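Local atomic coordinates of pyruvate kinase 1 (PDB entry 4HYV), a protein that catalyses the last step of glycolysis, the transfer of the phosphoryl group of phosphoenolpyruvate to ADP, giving pyruvate and ATP. Residues V25-P30 against V48-F53; F210-R215 against I237-N242; I259-G264 against K291-A296; T297-S302 against Q345-I350. One frame throughout, in Å; residues are numbered along the deposited sequence.

Overall arrangement
All four contacts are buried in the barrel region of the chain, and a segment of each reaches phosphoenolpyruvate; in contact 4 it is Thr297, away from the helix packing. Contacts 1, 2 and 3 each pair neighbouring strands of one closed eight-stranded parallel barrel. Contacts 2 and 3 adjoin, because strands 235-240 and 258-262 are neighbours. Contact 1 meets contact 2 where Val25 and Arg50 pack on Phe210. Contact 4 differs: the loop 297-302 leans on helix 340-356 through apolar side chains alone. The chemistry follows the place. Contact 1 brings an arginine and potassium to the phosphate, contact 2 a lysine and magnesium, and contact 3 a helix start to the carboxylate. Contacts 3 and 4 also touch the second subunit.

Contact 1: V25-P30 against V48-F53; sequences VCTIGP and VARMNF. With K (potassium ion), chain D; PEP (phosphoenolpyruvate), chain E.
Strands 23-27 and 46-52 are the first two strands of the TIM barrel, joined through helix 35-44 as a beta-alpha-beta unit. They run parallel, with Val25 beside Val48 and Thr27 beside Arg50. The backbone ladder includes Cys26 N to Val48 O at 2.9 Å and Arg50 N to Cys26 O at 2.8 Å. Ile28 N extends it to Arg50 O at 3.1 Å. On the face with Val25, Val48 lies alongside it, CB to Val25 CG2 4.1 Å. On the other face Ile28 CG1 packs on Ala49 CB.

Arg50 carries the polar end. Its chain is extended from CG to NE, alongside Thr27. NH1 donates to Thr27 OG1 at 2.7 Å, within the guanidinium plane. Thr27 OG1 is also bonded to Leu330 O, and Asp84 pairs with Arg50 NE. Partners at the rim thus fix the rotation of the guanidinium group. Its NH2 lies 2.9 Å from O1P of phosphoenolpyruvate. Asn52 OD1 binds potassium at 2.7 Å, and the same O1P is a potassium ligand. The phosphate oxygen therefore faces the arginine and the potassium ion, with a weak bond from Lys239 as well; together these would probably offset its negative charge.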
loop_
_atom_site.group_PDB
_atom_site.type_symbol
_atom_site.label_atom_id
_atom_site.label_comp_id
_atom_site.label_asym_id
_atom_site.label_seq_id
_atom_site.Cartn_x
_atom_site.Cartn_y
_atom_site.Cartn_z
ATOM N N VAL A 25 -4.403 18.691 30.284
ATOM C CA VAL A 25 -5.477 19.117 31.194
ATOM C C VAL A 25 -5.055 18.809 32.631
ATOM O O VAL A 25 -4.701 17.665 32.942
ATOM C CB VAL A 25 -6.789 18.340 30.857
ATOM C CG1 VAL A 25 -7.951 18.787 31.736
ATOM C CG2 VAL A 25 -7.136 18.524 29.382
ATOM N N CYS A 26 -5.075 19.821 33.507
ATOM C CA CYS A 26 -4.732 19.607 34.934
ATOM C C CYS A 26 -5.934 19.836 35.864
ATOM O O CYS A 26 -6.582 20.883 35.798
ATOM C CB CYS A 26 -3.588 20.521 35.366
ATOM S SG CYS A 26 -2.137 20.461 34.291
ATOM N N THR A 27 -6.168 18.896 36.777
ATOM C CA THR A 27 -7.138 19.107 37.843
ATOM C C THR A 27 -6.601 19.991 38.966
ATOM O O THR A 27 -5.481 19.793 39.434
ATOM C CB THR A 27 -7.611 17.779 38.440
ATOM O OG1 THR A 27 -8.003 16.923 37.384
ATOM C CG2 THR A 27 -8.823 18.014 39.389
ATOM N N ILE A 28 -7.381 21.017 39.330
ATOM C CA ILE A 28 -7.013 21.961 40.404
ATOM C C ILE A 28 -7.451 21.468 41.787
ATOM O O ILE A 28 -8.544 20.911 41.951
ATOM C CB ILE A 28 -7.566 23.390 40.147
ATOM C CG1 ILE A 28 -7.329 23.804 38.679
ATOM C CG2 ILE A 28 -6.883 24.395 41.089
ATOM C CD1 ILE A 28 -5.876 23.708 38.258
ATOM N N GLY A 29 -6.548 21.577 42.755
ATOM C CA GLY A 29 -6.866 21.296 44.153
ATOM C C GLY A 29 -6.019 22.159 45.067
ATOM O O GLY A 29 -5.531 23.203 44.648
ATOM N N PRO A 30 -5.807 21.711 46.321
ATOM C CA PRO A 30 -5.041 22.525 47.291
ATOM C C PRO A 30 -3.582 22.775 46.858
ATOM O O PRO A 30 -3.075 23.874 47.032
ATOM C CB PRO A 30 -5.083 21.677 48.590
ATOM C CG PRO A 30 -5.851 20.426 48.250
ATOM C CD PRO A 30 -6.631 20.700 46.991
ATOM N N VAL A 48 -5.614 23.526 30.012
ATOM C CA VAL A 48 -6.994 23.534 30.522
ATOM C C VAL A 48 -6.986 23.206 31.994
ATOM O O VAL A 48 -6.327 22.257 32.419
ATOM C CB VAL A 48 -7.886 22.504 29.782
ATOM C CG1 VAL A 48 -9.282 22.451 30.391
ATOM C CG2 VAL A 48 -7.952 22.823 28.291
ATOM N N ALA A 49 -7.719 23.999 32.775
ATOM C CA ALA A 49 -7.863 23.758 34.193
ATOM C C ALA A 49 -9.178 23.047 34.431
ATOM O O ALA A 49 -10.243 23.492 33.973
ATOM C CB ALA A 49 -7.833 25.094 34.966
ATOM N N ARG A 50 -9.119 21.920 35.097
ATOM C CA ARG A 50 -10.351 21.138 35.357
ATOM C C ARG A 50 -10.793 21.309 36.798
ATOM O O ARG A 50 -9.973 21.196 37.731
ATOM C CB ARG A 50 -10.116 19.659 35.045
ATOM C CG ARG A 50 -11.072 18.692 35.699
ATOM C CD ARG A 50 -10.606 17.257 35.446
ATOM N NE ARG A 50 -11.579 16.267 35.897
ATOM C CZ ARG A 50 -11.417 15.461 36.959
ATOM N NH1 ARG A 50 -10.276 15.468 37.642
ATOM N NH2 ARG A 50 -12.379 14.587 37.284
ATOM N N MET A 51 -12.051 21.686 36.985
ATOM C CA MET A 51 -12.622 21.708 38.326
ATOM C C MET A 51 -13.474 20.478 38.535
ATOM O O MET A 51 -14.434 20.241 37.811
ATOM C CB MET A 51 -13.472 22.963 38.540
ATOM C CG MET A 51 -12.760 24.243 38.185
ATOM S SD MET A 51 -13.877 25.670 38.206
ATOM C CE MET A 51 -15.063 25.219 36.931
ATOM N N ASN A 52 -13.174 19.747 39.584
ATOM C CA ASN A 52 -13.849 18.503 39.817
ATOM C C ASN A 52 -14.969 18.671 40.832
ATOM O O ASN A 52 -14.731 18.765 42.035
ATOM C CB ASN A 52 -12.869 17.455 40.293
ATOM C CG ASN A 52 -13.539 16.128 40.536
ATOM O OD1 ASN A 52 -14.705 15.922 40.167
ATOM N ND2 ASN A 52 -12.827 15.226 41.172
ATOM N N PHE A 53 -16.186 18.764 40.334
ATOM C CA PHE A 53 -17.323 19.128 41.174
ATOM C C PHE A 53 -17.851 17.927 41.976
ATOM O O PHE A 53 -18.933 17.986 42.584
ATOM C CB PHE A 53 -18.432 19.732 40.319
ATOM C CG PHE A 53 -18.295 21.214 40.108
ATOM C CD1 PHE A 53 -17.105 21.755 39.620
ATOM C CD2 PHE A 53 -19.327 22.089 40.485
ATOM C CE1 PHE A 53 -16.986 23.125 39.402
ATOM C CE2 PHE A 53 -19.203 23.460 40.288
ATOM C CZ PHE A 53 -18.049 23.979 39.712
HETATM K K K D . -16.201 14.246 38.745
HETATM C C1 PEP E . -12.344 8.848 35.643
HETATM O O1 PEP E . -13.156 8.102 36.270
HETATM O "O2'" PEP E . -11.390 8.346 34.991
HETATM C C2 PEP E . -12.470 10.358 35.748
HETATM C C3 PEP E . -11.659 11.266 34.795
HETATM O O2 PEP E . -13.545 10.874 36.399
HETATM P P PEP E . -13.558 11.053 38.081
HETATM O O1P PEP E . -14.132 12.501 38.154
HETATM O O2P PEP E . -14.053 9.777 38.630
HETATM O O3P PEP E . -12.065 11.272 38.531
HETATM O O HOH W 1 -11.254 21.043 41.428
HETATM O O HOH W 2 -17.823 11.934 38.892
#

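Contact 2: F210-R215 against I237-N242; sequences FASFIR and ISKIEN. With MG (magnesium ion), chain C; PEP (phosphoenolpyruvate), chain E.
Glu241 and Phe213 meet beside the magnesium ion. Glu241 OE1 binds magnesium at 2.1 Å. The other oxygen, OE2, accepts a hydrogen bond from Phe213 N at 2.9 Å, on its anti side. The carboxylate lies nearly flat over one face of the Phe213 ring, the planes 8° apart. The metal bond on OE1, the N-H of Phe213 on OE2 and the ring face together limit how the carboxylate can turn. A magnesium-bound water also donates to Glu241 OE2. Asp265 is another magnesium ligand, and phosphoenolpyruvate supplies O1, O2 and O2P.

Lys239, in strand 235-240 two residues before Glu241, reaches the substrate as well. Its chain turns about the CG-CD bond (chi3 60°) and brings NZ to Ser212 OG at 2.8 Å and to O2 of phosphoenolpyruvate at 3.0 Å. Asp84 forms a salt bridge with NZ. Ser212 OG is itself bonded to Thr85 O.

These groups stand at the C-terminal ends of strands 208-211 and 235-240, where TIM barrels place their active sites. The two strands are parallel and linked by helix 217-227. Ala211 N bonds to Ile237 O at 2.8 Å, and Lys239 N to Ala211 O. From Ala211 to Ile214 the chain makes a type II beta turn, which presents Phe213 N to the carboxylate. Deeper down, Phe210 and Ile237 lie side by side, Phe210 CD1 to Ile237 CB 3.7 Å. Ile214 packs on Ser238, whose OG bonds to Ser256 OG.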
loop_
_atom_site.group_PDB
_atom_site.type_symbol
_atom_site.label_atom_id
_atom_site.label_comp_id
_atom_site.label_asym_id
_atom_site.label_seq_id
_atom_site.Cartn_x
_atom_site.Cartn_y
_atom_site.Cartn_z
ATOM N N PHE A 210 -17.067 18.587 31.354
ATOM C CA PHE A 210 -16.733 17.154 31.314
ATOM C C PHE A 210 -17.857 16.388 32.030
ATOM O O PHE A 210 -17.981 16.444 33.282
ATOM C CB PHE A 210 -15.394 16.876 32.027
ATOM C CG PHE A 210 -14.190 17.609 31.436
ATOM C CD1 PHE A 210 -14.236 18.173 30.172
ATOM C CD2 PHE A 210 -12.967 17.596 32.110
ATOM C CE1 PHE A 210 -13.105 18.769 29.616
ATOM C CE2 PHE A 210 -11.829 18.191 31.560
ATOM C CZ PHE A 210 -11.891 18.744 30.291
ATOM N N ALA A 211 -18.692 15.707 31.253
ATOM C CA ALA A 211 -19.961 15.181 31.780
ATOM C C ALA A 211 -19.777 13.731 32.219
ATOM O O ALA A 211 -19.530 12.859 31.399
ATOM C CB ALA A 211 -21.067 15.287 30.730
ATOM N N SER A 212 -19.833 13.495 33.526
ATOM C CA SER A 212 -19.518 12.197 34.051
ATOM C C SER A 212 -20.588 11.153 33.684
ATOM O O SER A 212 -21.794 11.467 33.591
ATOM C CB SER A 212 -19.305 12.268 35.558
ATOM O OG SER A 212 -18.275 13.181 35.888
ATOM N N PHE A 213 -20.135 9.919 33.457
ATOM C CA PHE A 213 -21.030 8.752 33.319
ATOM C C PHE A 213 -22.021 8.824 32.179
ATOM O O PHE A 213 -23.070 8.189 32.228
ATOM C CB PHE A 213 -21.750 8.432 34.641
ATOM C CG PHE A 213 -20.806 8.099 35.775
ATOM C CD1 PHE A 213 -20.134 6.877 35.802
ATOM C CD2 PHE A 213 -20.518 9.056 36.783
ATOM C CE1 PHE A 213 -19.190 6.600 36.802
ATOM C CE2 PHE A 213 -19.589 8.770 37.790
ATOM C CZ PHE A 213 -18.917 7.545 37.790
ATOM N N ILE A 214 -21.677 9.525 31.109
ATOM C CA ILE A 214 -22.591 9.569 29.974
ATOM C C ILE A 214 -22.798 8.165 29.405
ATOM O O ILE A 214 -21.835 7.428 29.178
ATOM C CB ILE A 214 -22.093 10.509 28.875
ATOM C CG1 ILE A 214 -22.186 11.969 29.340
ATOM C CG2 ILE A 214 -22.890 10.278 27.610
ATOM C CD1 ILE A 214 -23.599 12.425 29.661
ATOM N N ARG A 215 -24.054 7.779 29.214
ATOM C CA ARG A 215 -24.381 6.414 28.785
ATOM C C ARG A 215 -25.045 6.382 27.419
ATOM O O ARG A 215 -25.014 5.349 26.738
ATOM C CB ARG A 215 -25.280 5.731 29.810
ATOM C CG ARG A 215 -24.529 5.224 31.026
ATOM C CD ARG A 215 -25.378 4.275 31.869
ATOM N NE ARG A 215 -26.319 4.999 32.707
ATOM C CZ ARG A 215 -27.585 4.625 32.923
ATOM N NH1 ARG A 215 -28.067 3.516 32.370
ATOM N NH2 ARG A 215 -28.375 5.362 33.698
ATOM N N ILE A 237 -17.976 17.630 26.654
ATOM C CA ILE A 237 -17.083 16.514 26.523
ATOM C C ILE A 237 -17.644 15.357 27.361
ATOM O O ILE A 237 -17.723 15.441 28.606
ATOM C CB ILE A 237 -15.665 16.907 27.022
ATOM C CG1 ILE A 237 -15.202 18.220 26.379
ATOM C CG2 ILE A 237 -14.667 15.756 26.855
ATOM C CD1 ILE A 237 -14.901 18.121 24.911
ATOM N N SER A 238 -18.092 14.309 26.695
ATOM C CA SER A 238 -18.731 13.198 27.394
ATOM C C SER A 238 -17.689 12.232 27.934
ATOM O O SER A 238 -16.768 11.822 27.219
ATOM C CB SER A 238 -19.677 12.445 26.448
ATOM O OG SER A 238 -20.777 13.263 26.115
ATOM N N LYS A 239 -17.803 11.898 29.210
ATOM C CA LYS A 239 -16.833 11.001 29.808
ATOM C C LYS A 239 -17.346 9.562 29.665
ATOM O O LYS A 239 -18.481 9.269 30.035
ATOM C CB LYS A 239 -16.625 11.360 31.276
ATOM C CG LYS A 239 -15.910 12.683 31.479
ATOM C CD LYS A 239 -16.097 13.201 32.902
ATOM C CE LYS A 239 -15.549 12.221 33.940
ATOM N NZ LYS A 239 -15.572 12.851 35.304
ATOM N N ILE A 240 -16.553 8.696 29.024
ATOM C CA ILE A 240 -16.942 7.282 28.873
ATOM C C ILE A 240 -16.295 6.487 29.987
ATOM O O ILE A 240 -15.065 6.478 30.130
ATOM C CB ILE A 240 -16.454 6.714 27.540
ATOM C CG1 ILE A 240 -16.960 7.586 26.396
ATOM C CG2 ILE A 240 -16.891 5.268 27.393
ATOM C CD1 ILE A 240 -18.473 7.632 26.301
ATOM N N GLU A 241 -17.126 6.006 30.892
ATOM C CA GLU A 241 -16.640 5.362 32.073
ATOM C C GLU A 241 -17.579 4.289 32.565
ATOM O O GLU A 241 -17.411 3.777 33.665
ATOM C CB GLU A 241 -16.298 6.374 33.186
ATOM C CG GLU A 241 -17.305 7.483 33.394
ATOM C CD GLU A 241 -16.849 8.474 34.446
ATOM O OE1 GLU A 241 -15.875 8.169 35.196
ATOM O OE2 GLU A 241 -17.480 9.554 34.549
ATOM N N ASN A 242 -18.406 3.782 31.662
ATOM C CA ASN A 242 -19.054 2.511 31.914
ATOM C C ASN A 242 -19.352 1.723 30.659
ATOM O O ASN A 242 -19.092 2.164 29.519
ATOM C CB ASN A 242 -20.345 2.711 32.712
ATOM C CG ASN A 242 -21.234 3.752 32.090
ATOM O OD1 ASN A 242 -21.314 3.850 30.868
ATOM N ND2 ASN A 242 -21.759 4.641 32.907
HETATM MG MG MG C . -15.037 8.881 36.994
HETATM C C1 PEP E . -12.344 8.848 35.643
HETATM O O1 PEP E . -13.156 8.102 36.270
HETATM O "O2'" PEP E . -11.390 8.346 34.991
HETATM C C2 PEP E . -12.470 10.358 35.748
HETATM C C3 PEP E . -11.659 11.266 34.795
HETATM O O2 PEP E . -13.545 10.874 36.399
HETATM P P PEP E . -13.558 11.053 38.081
HETATM O O1P PEP E . -14.132 12.501 38.154
HETATM O O2P PEP E . -14.053 9.777 38.630
HETATM O O3P PEP E . -12.065 11.272 38.531
HETATM O O HOH W 3 -19.917 6.444 30.679
HETATM O O HOH W 4 -16.528 10.266 36.855
#

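Contact 3: I259-G264 against K291-A296; sequences IMVARG and KPVICA. With PEP (phosphoenolpyruvate), chain E.
Backbone hydrogen bonds tie Ile259 and Val261 to the 291-296 segment in parallel register. Ile259 N donates to Pro292 O, and Ile294 N to Ile259 O at 2.9 Å. Val261 N donates to Ile294 O at 2.8 Å, and Ala296 N closes the ladder on Val261 O.

Apolar packing follows the two faces. Met260 CG sits 4.0 Å from Ile294 CB, and Met260 SD is 3.7 Å from Ala296 CB. Met260 SD and Ala296 CB also lie near C3 of phosphoenolpyruvate. On the other face Val293 CG2 touches Ile259 CB.

The polar contact is Arg263. Its NE donates to Ala296 O at 3.1 Å from above the carbonyl plane, and Cys295 SG lies above one guanidinium face, toward its rim. Asp316 forms a salt bridge with Arg263 NH2.

These are the sixth and seventh barrel strands. Strands 235-240 and 327-330 flank them, and helix 275-289 covers Ile259 and Val293. Helix 263-269 starts beside the substrate carboxylate, and Arg311 of the second subunit bonds to Arg263 O.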
loop_
_atom_site.group_PDB
_atom_site.type_symbol
_atom_site.label_atom_id
_atom_site.label_comp_id
_atom_site.label_asym_id
_atom_site.label_seq_id
_atom_site.Cartn_x
_atom_site.Cartn_y
_atom_site.Cartn_z
ATOM N N ILE A 259 -14.899 13.838 23.686
ATOM C CA ILE A 259 -14.985 12.668 24.535
ATOM C C ILE A 259 -13.790 12.648 25.513
ATOM O O ILE A 259 -12.638 12.984 25.135
ATOM C CB ILE A 259 -14.922 11.380 23.687
ATOM C CG1 ILE A 259 -16.155 11.263 22.782
ATOM C CG2 ILE A 259 -14.747 10.147 24.587
ATOM C CD1 ILE A 259 -17.470 11.153 23.546
ATOM N N MET A 260 -14.035 12.121 26.713
ATOM C CA MET A 260 -12.962 11.726 27.599
ATOM C C MET A 260 -12.999 10.242 27.830
ATOM O O MET A 260 -14.040 9.693 28.189
ATOM C CB MET A 260 -13.095 12.433 28.942
ATOM C CG MET A 260 -11.854 12.283 29.805
ATOM S SD MET A 260 -12.166 12.665 31.520
ATOM C CE MET A 260 -12.157 14.463 31.436
ATOM N N VAL A 261 -11.871 9.570 27.619
ATOM C CA VAL A 261 -11.748 8.182 28.077
ATOM C C VAL A 261 -11.440 8.189 29.568
ATOM O O VAL A 261 -10.299 8.461 29.978
ATOM C CB VAL A 261 -10.625 7.404 27.355
ATOM C CG1 VAL A 261 -10.736 5.921 27.701
ATOM C CG2 VAL A 261 -10.712 7.633 25.846
ATOM N N ALA A 262 -12.473 7.988 30.376
ATOM C CA ALA A 262 -12.371 8.258 31.802
ATOM C C ALA A 262 -11.953 6.968 32.506
ATOM O O ALA A 262 -12.802 6.207 32.980
ATOM C CB ALA A 262 -13.717 8.763 32.337
ATOM N N ARG A 263 -10.651 6.674 32.461
ATOM C CA ARG A 263 -10.175 5.315 32.642
ATOM C C ARG A 263 -10.365 4.833 34.090
ATOM O O ARG A 263 -10.391 3.648 34.340
ATOM C CB ARG A 263 -8.701 5.189 32.199
ATOM C CG ARG A 263 -8.498 5.321 30.664
ATOM C CD ARG A 263 -7.060 5.008 30.273
ATOM N NE ARG A 263 -6.095 5.738 31.100
ATOM C CZ ARG A 263 -4.781 5.619 30.973
ATOM N NH1 ARG A 263 -4.287 4.866 30.000
ATOM N NH2 ARG A 263 -3.951 6.254 31.814
ATOM N N GLY A 264 -10.507 5.775 35.030
ATOM C CA GLY A 264 -10.628 5.449 36.450
ATOM C C GLY A 264 -11.906 4.659 36.742
ATOM O O GLY A 264 -11.851 3.453 36.998
ATOM N N LYS A 291 -13.254 15.058 16.261
ATOM C CA LYS A 291 -13.605 15.636 17.533
ATOM C C LYS A 291 -12.541 15.361 18.576
ATOM O O LYS A 291 -12.025 14.232 18.667
ATOM C CB LYS A 291 -14.940 15.102 18.004
ATOM C CG LYS A 291 -16.096 15.578 17.118
ATOM C CD LYS A 291 -17.446 15.186 17.715
ATOM C CE LYS A 291 -18.570 15.877 16.974
ATOM N NZ LYS A 291 -19.869 15.245 17.339
ATOM N N PRO A 292 -12.280 16.364 19.428
ATOM C CA PRO A 292 -11.279 16.330 20.495
ATOM C C PRO A 292 -11.487 15.119 21.411
ATOM O O PRO A 292 -12.628 14.784 21.769
ATOM C CB PRO A 292 -11.548 17.608 21.306
ATOM C CG PRO A 292 -12.492 18.422 20.506
ATOM C CD PRO A 292 -13.096 17.588 19.426
ATOM N N VAL A 293 -10.387 14.481 21.799
ATOM C CA VAL A 293 -10.481 13.376 22.689
ATOM C C VAL A 293 -9.383 13.457 23.769
ATOM O O VAL A 293 -8.206 13.760 23.483
ATOM C CB VAL A 293 -10.466 12.014 21.935
ATOM C CG1 VAL A 293 -9.101 11.787 21.284
ATOM C CG2 VAL A 293 -10.805 10.853 22.919
ATOM N N ILE A 294 -9.793 13.235 25.011
ATOM C CA ILE A 294 -8.874 13.330 26.174
ATOM C C ILE A 294 -8.704 11.956 26.798
ATOM O O ILE A 294 -9.682 11.261 27.048
ATOM C CB ILE A 294 -9.471 14.238 27.235
ATOM C CG1 ILE A 294 -9.948 15.546 26.598
ATOM C CG2 ILE A 294 -8.487 14.486 28.353
ATOM C CD1 ILE A 294 -10.755 16.411 27.560
ATOM N N CYS A 295 -7.453 11.542 26.981
ATOM C CA CYS A 295 -7.147 10.386 27.768
ATOM C C CYS A 295 -6.891 10.776 29.257
ATOM O O CYS A 295 -6.086 11.655 29.539
ATOM C CB CYS A 295 -5.934 9.694 27.192
ATOM S SG CYS A 295 -5.630 8.125 28.004
ATOM N N ALA A 296 -7.555 10.090 30.191
ATOM C CA ALA A 296 -7.534 10.490 31.596
ATOM C C ALA A 296 -7.184 9.355 32.560
ATOM O O ALA A 296 -7.501 8.201 32.316
ATOM C CB ALA A 296 -8.856 11.136 32.001
HETATM C C1 PEP E . -12.344 8.848 35.643
HETATM O O1 PEP E . -13.156 8.102 36.270
HETATM O "O2'" PEP E . -11.390 8.346 34.991
HETATM C C2 PEP E . -12.470 10.358 35.748
HETATM C C3 PEP E . -11.659 11.266 34.795
HETATM O O2 PEP E . -13.545 10.874 36.399
HETATM P P PEP E . -13.558 11.053 38.081
HETATM O O1P PEP E . -14.132 12.501 38.154
HETATM O O2P PEP E . -14.053 9.777 38.630
HETATM O O3P PEP E . -12.065 11.272 38.531
#

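Contact 4: T297-S302 against Q345-I350; sequences TQMLES and QYMARI. With PEP (phosphoenolpyruvate), chain E.
Leu300 lays its CD1 methyl against the side of helix 340-356, over Met347 CB at 3.9 Å. The two side chains approach at a slant. Leu300 CG is anti to its carbonyl carbon, chi1 -67°, and the branch beyond it forks over the helix. CD1 takes Met347 and, more loosely, Tyr346 CB at 4.4 Å. CD2 takes Ile350 CD1 at 4.2 Å, one helical turn further on.

Met347 answers from the helix. Its CG is anti to the backbone N, chi1 -173°, and the chain bends at the sulfur. This brings Met347 CE to Met299 CB at 3.9 Å. Met347 CE also lies 4.1 Å from Leu300 CD1. The contact is therefore wholly apolar, held by van der Waals packing of methyl and methylene groups. The backbone of Leu300 is held separately, by Glu333 OE2 accepting from its N.

The same loop serves the active site at its start. Thr297 OG1 donates to O2' of phosphoenolpyruvate, although the place of that oxygen is less sure. Gln298 OE1 bonds to Arg311 N of the second subunit. The loop thus runs from the substrate, after the seventh barrel strand, to the outer helix.

Around it, Met299 also packs on Asp316 and Ala320 of helix 311-323, and Ile350 on Val317 of that helix. Met347 reaches inward to Val328 and Leu330 of strand 327-330 and to Ile24 of strand 23-27.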
loop_
_atom_site.group_PDB
_atom_site.type_symbol
_atom_site.label_atom_id
_atom_site.label_comp_id
_atom_site.label_asym_id
_atom_site.label_seq_id
_atom_site.Cartn_x
_atom_site.Cartn_y
_atom_site.Cartn_z
ATOM N N THR A 297 -6.500 9.725 33.645
ATOM C CA THR A 297 -6.568 9.060 34.949
ATOM C C THR A 297 -5.403 8.086 35.192
ATOM O O THR A 297 -5.151 7.187 34.389
ATOM C CB THR A 297 -7.915 8.368 35.240
ATOM O OG1 THR A 297 -8.997 9.347 35.240
ATOM C CG2 THR A 297 -7.840 7.654 36.617
ATOM N N GLN A 298 -4.659 8.352 36.259
ATOM C CA GLN A 298 -3.496 7.559 36.645
ATOM C C GLN A 298 -2.364 7.514 35.609
ATOM O O GLN A 298 -1.540 6.608 35.636
ATOM C CB GLN A 298 -3.904 6.143 37.045
ATOM C CG GLN A 298 -4.765 6.074 38.303
ATOM C CD GLN A 298 -4.972 4.641 38.759
ATOM O OE1 GLN A 298 -5.086 3.705 37.935
ATOM N NE2 GLN A 298 -4.864 4.430 40.060
ATOM N N MET A 299 -2.267 8.525 34.758
ATOM C CA MET A 299 -1.187 8.544 33.754
ATOM C C MET A 299 0.207 8.672 34.345
ATOM O O MET A 299 1.149 8.078 33.848
ATOM C CB MET A 299 -1.448 9.621 32.704
ATOM C CG MET A 299 -2.841 9.486 32.088
ATOM S SD MET A 299 -2.994 10.233 30.467
ATOM C CE MET A 299 -2.215 8.992 29.430
ATOM N N LEU A 300 0.338 9.483 35.391
ATOM C CA LEU A 300 1.624 9.713 36.051
ATOM C C LEU A 300 1.430 9.557 37.568
ATOM O O LEU A 300 1.968 10.331 38.367
ATOM C CB LEU A 300 2.201 11.112 35.694
ATOM C CG LEU A 300 2.634 11.345 34.233
ATOM C CD1 LEU A 300 3.203 12.743 33.990
ATOM C CD2 LEU A 300 3.656 10.307 33.796
ATOM N N GLU A 301 0.619 8.573 37.940
ATOM C CA GLU A 301 0.037 8.499 39.251
ATOM C C GLU A 301 1.096 8.603 40.346
ATOM O O GLU A 301 0.971 9.424 41.269
ATOM C CB GLU A 301 -0.712 7.183 39.403
ATOM C CG GLU A 301 -1.273 6.953 40.807
ATOM C CD GLU A 301 -2.608 7.638 41.004
ATOM O OE1 GLU A 301 -3.380 7.200 41.889
ATOM O OE2 GLU A 301 -2.910 8.580 40.233
ATOM N N SER A 302 2.139 7.780 40.249
ATOM C CA SER A 302 3.180 7.752 41.280
ATOM C C SER A 302 3.798 9.128 41.572
ATOM O O SER A 302 4.374 9.317 42.635
ATOM C CB SER A 302 4.283 6.731 40.939
ATOM O OG SER A 302 5.172 7.247 39.968
ATOM N N GLN A 345 5.607 18.969 33.670
ATOM C CA GLN A 345 6.783 19.136 32.827
ATOM C C GLN A 345 7.213 17.810 32.188
ATOM O O GLN A 345 7.625 17.787 31.025
ATOM C CB GLN A 345 7.939 19.764 33.631
ATOM C CG GLN A 345 7.823 21.291 33.798
ATOM C CD GLN A 345 8.563 21.813 35.019
ATOM O OE1 GLN A 345 9.475 21.163 35.531
ATOM N NE2 GLN A 345 8.140 22.969 35.520
ATOM N N TYR A 346 7.216 16.736 32.985
ATOM C CA TYR A 346 7.411 15.391 32.474
ATOM C C TYR A 346 6.364 15.078 31.398
ATOM O O TYR A 346 6.702 14.574 30.352
ATOM C CB TYR A 346 7.283 14.351 33.603
ATOM C CG TYR A 346 8.583 13.941 34.192
ATOM C CD1 TYR A 346 9.387 12.993 33.572
ATOM C CD2 TYR A 346 9.033 14.507 35.390
ATOM C CE1 TYR A 346 10.579 12.579 34.161
ATOM C CE2 TYR A 346 10.274 14.184 35.915
ATOM C CZ TYR A 346 11.034 13.212 35.309
ATOM O OH TYR A 346 12.230 12.849 35.888
ATOM N N MET A 347 5.099 15.395 31.664
ATOM C CA MET A 347 4.064 15.042 30.726
ATOM C C MET A 347 4.350 15.753 29.396
ATOM O O MET A 347 4.229 15.162 28.322
ATOM C CB MET A 347 2.701 15.434 31.263
ATOM C CG MET A 347 1.544 14.943 30.407
ATOM S SD MET A 347 -0.013 14.964 31.323
ATOM C CE MET A 347 -0.214 13.210 31.710
ATOM N N ALA A 348 4.760 17.020 29.478
ATOM C CA ALA A 348 5.039 17.809 28.273
ATOM C C ALA A 348 6.189 17.199 27.472
ATOM O O ALA A 348 6.089 17.038 26.265
ATOM C CB ALA A 348 5.353 19.254 28.649
ATOM N N ARG A 349 7.258 16.810 28.169
ATOM C CA ARG A 349 8.421 16.224 27.510
ATOM C C ARG A 349 8.074 14.905 26.877
ATOM O O ARG A 349 8.587 14.573 25.820
ATOM C CB ARG A 349 9.579 16.025 28.506
ATOM C CG ARG A 349 10.187 17.334 29.014
ATOM C CD ARG A 349 11.645 17.172 29.452
ATOM N NE ARG A 349 11.741 16.341 30.648
ATOM C CZ ARG A 349 11.437 16.756 31.893
ATOM N NH1 ARG A 349 11.539 15.920 32.922
ATOM N NH2 ARG A 349 11.079 18.016 32.122
ATOM N N ILE A 350 7.238 14.119 27.550
ATOM C CA ILE A 350 6.861 12.829 27.018
ATOM C C ILE A 350 5.998 13.002 25.748
ATOM O O ILE A 350 6.230 12.323 24.750
ATOM C CB ILE A 350 6.088 11.973 28.062
ATOM C CG1 ILE A 350 6.962 11.691 29.305
ATOM C CG2 ILE A 350 5.636 10.648 27.460
ATOM C CD1 ILE A 350 6.130 11.252 30.503
HETATM C C1 PEP E . -12.344 8.848 35.643
HETATM O O1 PEP E . -13.156 8.102 36.270
HETATM O "O2'" PEP E . -11.390 8.346 34.991
HETATM C C2 PEP E . -12.470 10.358 35.748
HETATM C C3 PEP E . -11.659 11.266 34.795
HETATM O O2 PEP E . -13.545 10.874 36.399
HETATM P P PEP E . -13.558 11.053 38.081
HETATM O O1P PEP E . -14.132 12.501 38.154
HETATM O O2P PEP E . -14.053 9.777 38.630
HETATM O O3P PEP E . -12.065 11.272 38.531
#